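Local coordinates for protein alpha-fucosidase (Bifidobacterium bifidum, PDB 2EAB) that probably hydrolyses terminal 1,2-alpha-linked L-fucose residues, this chain being the catalytic piece of a much longer protein, at residues V119-L124 / Q497-G502; R456-V461 / G491-G496; V562-S565 / P570-T573. All coordinates share one frame; numbering follows the deposited sequence.

Interaction 1 of 3, residues V119-L124 / Q497-G502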
ATOM      1  N   VAL A 119      27.919   7.928 -16.167  1.00  9.25           N
ATOM      2  CA  VAL A 119      28.100   9.360 -15.960  1.00  9.05           C
ATOM      3  C   VAL A 119      27.914   9.666 -14.477  1.00  8.70           C
ATOM      4  O   VAL A 119      27.523   8.790 -13.702  1.00  8.98           O
ATOM      5  CB  VAL A 119      27.112  10.208 -16.810  1.00  9.12           C
ATOM      6  CG1 VAL A 119      27.411  10.065 -18.301  1.00  9.62           C
ATOM      7  CG2 VAL A 119      25.667   9.842 -16.506  1.00  9.58           C
ATOM      8  N   ASN A 120      28.208  10.900 -14.079  1.00  8.46           N
ATOM      9  CA  ASN A 120      27.946  11.334 -12.712  1.00  8.34           C
ATOM     10  C   ASN A 120      26.698  12.209 -12.672  1.00  8.31           C
ATOM     11  O   ASN A 120      26.758  13.391 -13.006  1.00  8.16           O
ATOM     12  CB  ASN A 120      29.141  12.086 -12.124  1.00  8.29           C
ATOM     13  CG  ASN A 120      28.891  12.554 -10.702  1.00  8.83           C
ATOM     14  OD1 ASN A 120      27.840  12.275 -10.113  1.00  8.64           O
ATOM     15  ND2 ASN A 120      29.853  13.269 -10.138  1.00  8.78           N
ATOM     16  N   PRO A 121      25.560  11.629 -12.251  1.00  8.45           N
ATOM     17  CA  PRO A 121      24.313  12.378 -12.220  1.00  8.53           C
ATOM     18  C   PRO A 121      24.077  13.099 -10.894  1.00  8.13           C
ATOM     19  O   PRO A 121      22.943  13.477 -10.603  1.00  8.49           O
ATOM     20  CB  PRO A 121      23.276  11.278 -12.418  1.00  9.22           C
ATOM     21  CG  PRO A 121      23.863  10.112 -11.696  1.00  9.64           C
ATOM     22  CD  PRO A 121      25.367  10.238 -11.804  1.00  9.21           C
ATOM     23  N   GLY A 122      25.136  13.305 -10.111  1.00  7.80           N
ATOM     24  CA  GLY A 122      25.029  13.860  -8.760  1.00  7.98           C
ATOM     25  C   GLY A 122      24.383  15.230  -8.614  1.00  8.11           C
ATOM     26  O   GLY A 122      23.926  15.573  -7.525  1.00  8.09           O
ATOM     27  N   ASN A 123      24.350  16.018  -9.688  1.00  7.51           N
ATOM     28  CA  ASN A 123      23.704  17.334  -9.657  1.00  7.58           C
ATOM     29  C   ASN A 123      22.179  17.277  -9.770  1.00  7.02           C
ATOM     30  O   ASN A 123      21.517  18.294  -9.612  1.00  6.93           O
ATOM     31  CB  ASN A 123      24.257  18.258 -10.754  1.00  7.96           C
ATOM     32  CG  ASN A 123      25.737  18.590 -10.580  1.00  9.87           C
ATOM     33  OD1 ASN A 123      26.324  18.366  -9.525  1.00 13.13           O
ATOM     34  ND2 ASN A 123      26.339  19.135 -11.631  1.00 10.59           N
ATOM     35  N   LEU A 124      21.623  16.102 -10.059  1.00  6.67           N
ATOM     36  CA  LEU A 124      20.167  15.977 -10.205  1.00  6.76           C
ATOM     37  C   LEU A 124      19.506  15.763  -8.853  1.00  6.69           C
ATOM     38  O   LEU A 124      19.080  14.662  -8.509  1.00  6.83           O
ATOM     39  CB  LEU A 124      19.800  14.872 -11.198  1.00  6.99           C
ATOM     40  CG  LEU A 124      20.135  15.160 -12.665  1.00  7.67           C
ATOM     41  CD1 LEU A 124      19.910  13.910 -13.487  1.00  8.65           C
ATOM     42  CD2 LEU A 124      19.317  16.324 -13.218  1.00  8.42           C
ATOM     43  N   GLN A 497      17.883  15.043  -1.854  1.00  6.91           N
ATOM     44  CA  GLN A 497      19.152  15.758  -1.720  1.00  8.74           C
ATOM     45  C   GLN A 497      20.363  15.000  -2.224  1.00  8.43           C
ATOM     46  O   GLN A 497      21.426  15.597  -2.400  1.00  8.83           O
ATOM     47  CB  GLN A 497      19.435  16.047  -0.254  1.00 10.54           C
ATOM     48  CG  GLN A 497      18.732  17.174   0.397  1.00 14.88           C
ATOM     49  CD  GLN A 497      19.308  17.414   1.777  1.00 18.33           C
ATOM     50  OE1 GLN A 497      20.427  17.916   1.916  1.00 19.44           O
ATOM     51  NE2 GLN A 497      18.561  17.033   2.805  1.00 19.71           N
ATOM     52  N   SER A 498      20.230  13.688  -2.383  1.00  8.09           N
ATOM     53  CA  SER A 498      21.312  12.868  -2.912  1.00  8.41           C
ATOM     54  C   SER A 498      20.715  11.939  -3.952  1.00  8.24           C
ATOM     55  O   SER A 498      19.685  11.308  -3.701  1.00  7.97           O
ATOM     56  CB  SER A 498      21.999  12.071  -1.800  1.00  9.00           C
ATOM     57  OG  SER A 498      23.152  11.400  -2.289  1.00 10.66           O
ATOM     58  N   PHE A 499      21.370  11.849  -5.104  1.00  8.18           N
ATOM     59  CA  PHE A 499      20.823  11.152  -6.267  1.00  8.11           C
ATOM     60  C   PHE A 499      20.442   9.690  -6.013  1.00  7.93           C
ATOM     61  O   PHE A 499      19.361   9.245  -6.409  1.00  7.93           O
ATOM     62  CB  PHE A 499      21.810  11.244  -7.441  1.00  8.64           C
ATOM     63  CG  PHE A 499      21.281  10.678  -8.739  1.00  8.78           C
ATOM     64  CD1 PHE A 499      20.604  11.493  -9.636  1.00  8.99           C
ATOM     65  CD2 PHE A 499      21.475   9.339  -9.080  1.00 10.87           C
ATOM     66  CE1 PHE A 499      20.118  10.988 -10.846  1.00 10.70           C
ATOM     67  CE2 PHE A 499      20.983   8.829 -10.292  1.00 10.98           C
ATOM     68  CZ  PHE A 499      20.305   9.657 -11.166  1.00 11.06           C
ATOM     69  N   SER A 500      21.332   8.939  -5.366  1.00  8.02           N
ATOM     70  CA  SER A 500      21.169   7.484  -5.285  1.00  8.33           C
ATOM     71  C   SER A 500      19.815   7.072  -4.714  1.00  8.14           C
ATOM     72  O   SER A 500      19.170   6.167  -5.245  1.00  8.39           O
ATOM     73  CB  SER A 500      22.305   6.832  -4.490  1.00  8.67           C
ATOM     74  OG  SER A 500      22.268   7.203  -3.122  1.00  9.05           O
ATOM     75  N   TRP A 501      19.395   7.733  -3.636  1.00  7.91           N
ATOM     76  CA  TRP A 501      18.093   7.461  -3.028  1.00  7.77           C
ATOM     77  C   TRP A 501      17.033   8.498  -3.381  1.00  7.71           C
ATOM     78  O   TRP A 501      15.843   8.259  -3.162  1.00  8.28           O
ATOM     79  CB  TRP A 501      18.200   7.313  -1.499  1.00  8.11           C
ATOM     80  CG  TRP A 501      18.843   8.479  -0.793  1.00  8.48           C
ATOM     81  CD1 TRP A 501      20.136   8.558  -0.361  1.00  9.35           C
ATOM     82  CD2 TRP A 501      18.222   9.721  -0.432  1.00  8.89           C
ATOM     83  NE1 TRP A 501      20.362   9.771   0.244  1.00  9.32           N
ATOM     84  CE2 TRP A 501      19.206  10.506   0.212  1.00  8.97           C
ATOM     85  CE3 TRP A 501      16.935  10.252  -0.596  1.00  8.36           C
ATOM     86  CZ2 TRP A 501      18.937  11.793   0.700  1.00  9.84           C
ATOM     87  CZ3 TRP A 501      16.671  11.531  -0.108  1.00  9.22           C
ATOM     88  CH2 TRP A 501      17.671  12.287   0.525  1.00  9.88           C
ATOM     89  N   GLY A 502      17.459   9.639  -3.921  1.00  7.29           N
ATOM     90  CA  GLY A 502      16.557  10.768  -4.128  1.00  6.96           C
ATOM     91  C   GLY A 502      15.921  10.894  -5.498  1.00  6.37           C
ATOM     92  O   GLY A 502      14.852  11.495  -5.618  1.00  6.21           O
TER
HETATM   93  O   HOH W   1      23.754  13.622  -5.474  1.00  8.66           O

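Interaction 2 of 3, residues R456-V461 / G491-G496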
ATOM      1  N   ARG A 456       4.249  19.255 -12.344  1.00  5.82           N
ATOM      2  CA  ARG A 456       4.523  20.041 -13.545  1.00  6.17           C
ATOM      3  C   ARG A 456       5.656  21.041 -13.299  1.00  6.01           C
ATOM      4  O   ARG A 456       6.416  21.358 -14.213  1.00  6.42           O
ATOM      5  CB  ARG A 456       3.259  20.746 -14.041  1.00  6.27           C
ATOM      6  CG  ARG A 456       2.302  19.821 -14.773  1.00  6.79           C
ATOM      7  CD  ARG A 456       0.970  20.487 -15.000  1.00  7.48           C
ATOM      8  NE  ARG A 456       0.062  19.666 -15.791  1.00  6.41           N
ATOM      9  CZ  ARG A 456      -1.202  19.991 -16.046  1.00  6.73           C
ATOM     10  NH1 ARG A 456      -1.714  21.127 -15.586  1.00  7.84           N
ATOM     11  NH2 ARG A 456      -1.953  19.186 -16.781  1.00  7.54           N
ATOM     12  N   VAL A 457       5.770  21.533 -12.066  1.00  6.03           N
ATOM     13  CA  VAL A 457       6.883  22.398 -11.683  1.00  6.43           C
ATOM     14  C   VAL A 457       8.188  21.603 -11.752  1.00  5.86           C
ATOM     15  O   VAL A 457       9.162  22.050 -12.348  1.00  5.97           O
ATOM     16  CB  VAL A 457       6.698  23.003 -10.268  1.00  6.42           C
ATOM     17  CG1 VAL A 457       7.839  23.947  -9.925  1.00  7.43           C
ATOM     18  CG2 VAL A 457       5.368  23.739 -10.162  1.00  7.97           C
ATOM     19  N   THR A 458       8.192  20.410 -11.166  1.00  5.77           N
ATOM     20  CA  THR A 458       9.362  19.540 -11.192  1.00  5.75           C
ATOM     21  C   THR A 458       9.746  19.163 -12.623  1.00  5.73           C
ATOM     22  O   THR A 458      10.927  19.167 -12.977  1.00  5.39           O
ATOM     23  CB  THR A 458       9.098  18.286 -10.349  1.00  5.26           C
ATOM     24  OG1 THR A 458       8.743  18.697  -9.024  1.00  6.19           O
ATOM     25  CG2 THR A 458      10.323  17.403 -10.271  1.00  6.04           C
ATOM     26  N   ALA A 459       8.752  18.827 -13.444  1.00  5.78           N
ATOM     27  CA  ALA A 459       8.987  18.481 -14.846  1.00  5.93           C
ATOM     28  C   ALA A 459       9.646  19.625 -15.609  1.00  6.10           C
ATOM     29  O   ALA A 459      10.544  19.402 -16.422  1.00  6.05           O
ATOM     30  CB  ALA A 459       7.694  18.063 -15.522  1.00  6.46           C
ATOM     31  N   LYS A 460       9.222  20.851 -15.328  1.00  6.39           N
ATOM     32  CA  LYS A 460       9.827  22.015 -15.959  1.00  7.56           C
ATOM     33  C   LYS A 460      11.287  22.194 -15.520  1.00  6.84           C
ATOM     34  O   LYS A 460      12.178  22.360 -16.352  1.00  7.19           O
ATOM     35  CB  LYS A 460       9.010  23.274 -15.655  1.00  7.44           C
ATOM     36  CG  LYS A 460       9.625  24.538 -16.241  1.00  9.81           C
ATOM     37  CD  LYS A 460       8.780  25.774 -16.006  1.00 10.76           C
ATOM     38  CE  LYS A 460       8.977  26.339 -14.617  1.00 16.40           C
ATOM     39  NZ  LYS A 460      10.387  26.768 -14.352  1.00 19.01           N
ATOM     40  N   VAL A 461      11.518  22.147 -14.213  1.00  6.62           N
ATOM     41  CA  VAL A 461      12.847  22.403 -13.657  1.00  7.00           C
ATOM     42  C   VAL A 461      13.874  21.354 -14.067  1.00  6.75           C
ATOM     43  O   VAL A 461      14.988  21.701 -14.476  1.00  6.88           O
ATOM     44  CB  VAL A 461      12.786  22.531 -12.117  1.00  7.25           C
ATOM     45  CG1 VAL A 461      14.187  22.558 -11.502  1.00  7.43           C
ATOM     46  CG2 VAL A 461      11.997  23.774 -11.732  1.00  7.80           C
ATOM     47  N   GLY A 491       2.864  18.016  -2.095  1.00  5.31           N
ATOM     48  CA  GLY A 491       3.451  18.156  -3.424  1.00  5.83           C
ATOM     49  C   GLY A 491       4.967  18.293  -3.428  1.00  5.22           C
ATOM     50  O   GLY A 491       5.523  19.077  -4.205  1.00  5.61           O
ATOM     51  N   TRP A 492       5.623  17.516  -2.562  1.00  5.35           N
ATOM     52  CA  TRP A 492       7.083  17.406  -2.503  1.00  5.34           C
ATOM     53  C   TRP A 492       7.531  16.447  -3.611  1.00  4.98           C
ATOM     54  O   TRP A 492       7.909  15.291  -3.366  1.00  5.53           O
ATOM     55  CB  TRP A 492       7.480  16.884  -1.129  1.00  5.50           C
ATOM     56  CG  TRP A 492       8.939  16.893  -0.788  1.00  5.17           C
ATOM     57  CD1 TRP A 492       9.776  15.816  -0.737  1.00  5.16           C
ATOM     58  CD2 TRP A 492       9.717  18.024  -0.381  1.00  5.52           C
ATOM     59  NE1 TRP A 492      11.037  16.208  -0.342  1.00  5.53           N
ATOM     60  CE2 TRP A 492      11.023  17.557  -0.111  1.00  5.36           C
ATOM     61  CE3 TRP A 492       9.439  19.388  -0.229  1.00  5.68           C
ATOM     62  CZ2 TRP A 492      12.042  18.405   0.313  1.00  5.70           C
ATOM     63  CZ3 TRP A 492      10.455  20.228   0.199  1.00  5.73           C
ATOM     64  CH2 TRP A 492      11.742  19.734   0.457  1.00  6.14           C
ATOM     65  N   THR A 493       7.476  16.950  -4.840  1.00  5.21           N
ATOM     66  CA  THR A 493       7.699  16.141  -6.030  1.00  5.51           C
ATOM     67  C   THR A 493       9.118  16.280  -6.560  1.00  5.57           C
ATOM     68  O   THR A 493       9.509  15.563  -7.480  1.00  5.66           O
ATOM     69  CB  THR A 493       6.683  16.465  -7.147  1.00  5.73           C
ATOM     70  OG1 THR A 493       6.712  17.867  -7.437  1.00  5.86           O
ATOM     71  CG2 THR A 493       5.281  16.106  -6.695  1.00  5.79           C
ATOM     72  N   ALA A 494       9.897  17.185  -5.968  1.00  5.52           N
ATOM     73  CA  ALA A 494      11.310  17.289  -6.315  1.00  5.47           C
ATOM     74  C   ALA A 494      12.044  15.992  -6.007  1.00  5.39           C
ATOM     75  O   ALA A 494      11.624  15.225  -5.140  1.00  5.03           O
ATOM     76  CB  ALA A 494      11.954  18.418  -5.553  1.00  5.94           C
ATOM     77  N   PRO A 495      13.175  15.765  -6.685  1.00  5.29           N
ATOM     78  CA  PRO A 495      14.057  14.693  -6.250  1.00  5.90           C
ATOM     79  C   PRO A 495      14.720  15.089  -4.928  1.00  5.92           C
ATOM     80  O   PRO A 495      14.792  16.280  -4.585  1.00  6.18           O
ATOM     81  CB  PRO A 495      15.088  14.612  -7.374  1.00  6.29           C
ATOM     82  CG  PRO A 495      15.134  15.994  -7.925  1.00  6.18           C
ATOM     83  CD  PRO A 495      13.732  16.516  -7.824  1.00  5.66           C
ATOM     84  N   GLY A 496      15.215  14.090  -4.203  1.00  6.16           N
ATOM     85  CA  GLY A 496      15.853  14.315  -2.917  1.00  6.33           C
ATOM     86  C   GLY A 496      17.278  14.829  -3.020  1.00  6.16           C
ATOM     87  O   GLY A 496      17.818  15.028  -4.112  1.00  5.97           O
TER

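Interaction 3 of 3, residues V562-S565 / P570-T573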
ATOM      1  N   VAL A 562      19.910   8.710 -18.268  1.00  9.18           N
ATOM      2  CA  VAL A 562      20.641   8.476 -17.028  1.00  9.36           C
ATOM      3  C   VAL A 562      19.746   7.856 -15.948  1.00  8.69           C
ATOM      4  O   VAL A 562      18.654   8.358 -15.659  1.00  8.72           O
ATOM      5  CB  VAL A 562      21.411   9.733 -16.562  1.00  9.83           C
ATOM      6  CG1 VAL A 562      20.472  10.858 -16.198  1.00 10.50           C
ATOM      7  CG2 VAL A 562      22.345   9.394 -15.421  1.00 11.14           C
ATOM      8  N   ALA A 563      20.209   6.748 -15.384  1.00  8.56           N
ATOM      9  CA  ALA A 563      19.401   5.994 -14.433  1.00  8.58           C
ATOM     10  C   ALA A 563      20.242   5.195 -13.464  1.00  8.40           C
ATOM     11  O   ALA A 563      21.344   4.740 -13.801  1.00  9.03           O
ATOM     12  CB  ALA A 563      18.439   5.070 -15.170  1.00  9.28           C
ATOM     13  N   TYR A 564      19.687   5.016 -12.266  1.00  8.21           N
ATOM     14  CA  TYR A 564      20.247   4.175 -11.221  1.00  7.97           C
ATOM     15  C   TYR A 564      19.320   2.995 -11.007  1.00  7.53           C
ATOM     16  O   TYR A 564      18.096   3.153 -11.026  1.00  8.16           O
ATOM     17  CB  TYR A 564      20.355   4.983  -9.929  1.00  8.36           C
ATOM     18  CG  TYR A 564      21.010   4.275  -8.767  1.00  8.47           C
ATOM     19  CD1 TYR A 564      22.251   3.656  -8.910  1.00  9.24           C
ATOM     20  CD2 TYR A 564      20.403   4.250  -7.513  1.00  9.01           C
ATOM     21  CE1 TYR A 564      22.861   3.016  -7.840  1.00  8.83           C
ATOM     22  CE2 TYR A 564      21.011   3.620  -6.433  1.00  8.91           C
ATOM     23  CZ  TYR A 564      22.239   3.004  -6.606  1.00  8.88           C
ATOM     24  OH  TYR A 564      22.839   2.382  -5.538  1.00  9.32           O
ATOM     25  N   SER A 565      19.894   1.813 -10.820  1.00  7.21           N
ATOM     26  CA  SER A 565      19.100   0.648 -10.461  1.00  7.20           C
ATOM     27  C   SER A 565      19.200   0.472  -8.949  1.00  7.19           C
ATOM     28  O   SER A 565      20.232   0.015  -8.457  1.00  7.84           O
ATOM     29  CB  SER A 565      19.623  -0.598 -11.174  1.00  7.06           C
ATOM     30  OG  SER A 565      18.675  -1.649 -11.086  1.00  7.26           O
ATOM     31  N   PRO A 570      26.531   1.114 -10.813  1.00  9.62           N
ATOM     32  CA  PRO A 570      26.878   2.520 -11.024  1.00  9.77           C
ATOM     33  C   PRO A 570      25.686   3.454 -10.860  1.00  9.69           C
ATOM     34  O   PRO A 570      24.544   3.074 -11.142  1.00  9.40           O
ATOM     35  CB  PRO A 570      27.346   2.558 -12.484  1.00  9.95           C
ATOM     36  CG  PRO A 570      27.618   1.149 -12.858  1.00 10.14           C
ATOM     37  CD  PRO A 570      26.670   0.327 -12.049  1.00  9.85           C
ATOM     38  N   LEU A 571      25.973   4.681 -10.438  1.00 10.13           N
ATOM     39  CA  LEU A 571      24.954   5.693 -10.182  1.00 11.38           C
ATOM     40  C   LEU A 571      24.153   6.101 -11.420  1.00 10.89           C
ATOM     41  O   LEU A 571      22.951   6.366 -11.330  1.00 11.37           O
ATOM     42  CB  LEU A 571      25.627   6.929  -9.584  1.00 11.85           C
ATOM     43  CG  LEU A 571      25.091   7.570  -8.303  1.00 14.45           C
ATOM     44  CD1 LEU A 571      24.686   6.523  -7.271  1.00 15.44           C
ATOM     45  CD2 LEU A 571      26.154   8.490  -7.732  1.00 13.04           C
ATOM     46  N   GLY A 572      24.817   6.160 -12.570  1.00 10.24           N
ATOM     47  CA  GLY A 572      24.192   6.666 -13.783  1.00 10.16           C
ATOM     48  C   GLY A 572      24.629   5.899 -15.007  1.00  9.71           C
ATOM     49  O   GLY A 572      25.732   6.095 -15.512  1.00 10.59           O
ATOM     50  N   THR A 573      23.762   5.005 -15.468  1.00  8.92           N
ATOM     51  CA  THR A 573      23.994   4.249 -16.696  1.00  8.83           C
ATOM     52  C   THR A 573      23.013   4.706 -17.776  1.00  8.30           C
ATOM     53  O   THR A 573      22.124   5.527 -17.517  1.00  8.12           O
ATOM     54  CB  THR A 573      23.861   2.726 -16.472  1.00  8.95           C
ATOM     55  OG1 THR A 573      22.509   2.403 -16.120  1.00  9.05           O
ATOM     56  CG2 THR A 573      24.787   2.257 -15.361  1.00  9.52           C
TER
HETATM   57  O   HOH W   2      21.496   1.884 -13.683  1.00  7.86           O
HETATM   58  O   HOH W   3      22.697   1.001 -11.019  1.00  8.05           O

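Interaction 1 of 3, residues V119-L124 / Q497-G502
The ring of Pro-121 sits on one face of the Phe-499 ring, the two side chains crossing at about a right angle. Pro-121 CG lies over the ring centre, 3.5 Å from the Phe-499 centroid and 14° off the normal, a CH-pi contact; Pro-121 CB rests toward CE1 and CZ, while Pro-121 O comes within 3.2 Å of Phe-499 CD1. Phe-499 reaches this spot because its CG stands anti to the backbone N (chi1 -174°), swinging the ring out from the first turn of helix 499-502. The loop it meets follows helix 103-113 in the part of the sequence related to the GH65 N-terminal domain, and the contact ties it to the GH95 catalytic part. Residues Pro-121 to Leu-124 form a type I turn, and Asn-120 OD1 accepts from Gly-122 N in an Asx turn that overlaps its start. Leu-124 runs alongside Phe-499 in the same direction, its CB 3.8 Å from Phe-499 CD1, and Leu-124 O borders the rim close to the ring plane. A water joins the backbones, donating to Gly-122 O at 2.8 Å and accepting from Phe-499 N at 3.0 Å. Beyond the two segments, Trp-503 stacks on the Phe-499 ring.

Interaction 2 of 3, residues R456-V461 / G491-G496
Thr-458 OG1 is reached by two groups: Thr-493 OG1 lies 2.7 Å from it, and Asn-94 OD1, outside the two segments, is hydrogen-bonded to it as well. Thr-493 OG1 also makes a weak hydrogen bond to Pro-454 O. Both threonines are buried, and Thr-458 OG1 is satisfied there by Asn-94, with Thr-493 OG1 beside it. The torsions bring the hydroxyls together: on Thr-458 the OG1 sits beside the backbone N (chi1 -56°), and on Thr-493 it is tucked between the backbone N and the carbonyl carbon (chi1 55°). The same rotation of Thr-458 places its methyl on the neighbouring backbone, with Thr-458 CG2 3.4 Å from Thr-493 O and 4.3 Å from Pro-495 CD. One side chain of helix 452-463 thus carries the contact, docking against an irregular loop that leads into helix 499-502; both belong to the GH95 catalytic part, which in relatives folds as an (alpha/alpha)6 barrel. The backbones come closest at Thr-458 and Ala-494, whose CA atoms are 5.7 Å apart. Just before Thr-493 the loop makes an inverse gamma turn centred on Trp-492, with a weak bond from Thr-493 N to Gly-491 O, and Thr-493 O is held by His-484 ND1. Arg-456, whose CB points away from the loop, is anchored through a salt bridge to Glu-537. The side chain of Thr-493 is about 12 Å from that of the calcium ligand Leu-393.

Interaction 3 of 3, residues V562-S565 / P570-T573
Tyr-564 packs against the corner where the chain bends at Leu-571. Its CB lies 3.3 Å from Leu-571 O, and with CG anti to the backbone N (chi1 -176°) the ring is carried out past that corner, crossing the leucine side chain at a slant. Tyr-564 CD1 meets Pro-570 O at 3.3 Å, in the plane of the ring and at its edge. One atom further, Tyr-564 CE1 is 4.0 Å from Leu-571 CD1, which stands over the ring face, offset toward the rim, in a CH-pi contact 20° off the normal; the OH tip carries on beyond that methyl. The other ring edge turns to helix 499-502, where Tyr-564 CD2 comes 3.2 Å from Ser-500 O. With an alanine here, Leu-571 CD1 would probably lose the face beneath it and be freer to turn, and a gap would open beside Ser-500. On the backbone side of Tyr-564 the strands pair: Thr-573 N donates to Ala-563 O at 2.9 Å, nearly straight at 172°, while the return bond from Ala-563 N to Thr-573 O is weak. One water donates to Ala-563 O and Thr-573 OG1, a hydroxyl also bonded to Gly-575 O. Ala-563 and Thr-573 thus form an antiparallel hydrogen-bonded pair of the beta hairpin between strands 558-565 and 572-574.

Interactions 1 and 3 have centres 9 Å apart, those of 1 and 2 lie 14 Å apart, and 2 and 3 are 19 Å apart between centres, with about 11 Å between nearest atoms. Interaction 1 is therefore the middle piece. It joins the hairpin of interaction 3 through a probable hydrogen bond from Val-119 N to Gly-572 O, and the loop of interaction 2 through another between Gly-496 N and Gly-502 O. Along the chain, interaction 2 is nested in the long loop that interaction 1 closes, and interaction 3 follows both. Helix 452-463, the loop into helix 499-502 and the hairpin all belong to the GH95 catalytic part; residues 119-124 come from the GH65-like N-terminal part, which here is stitched onto it.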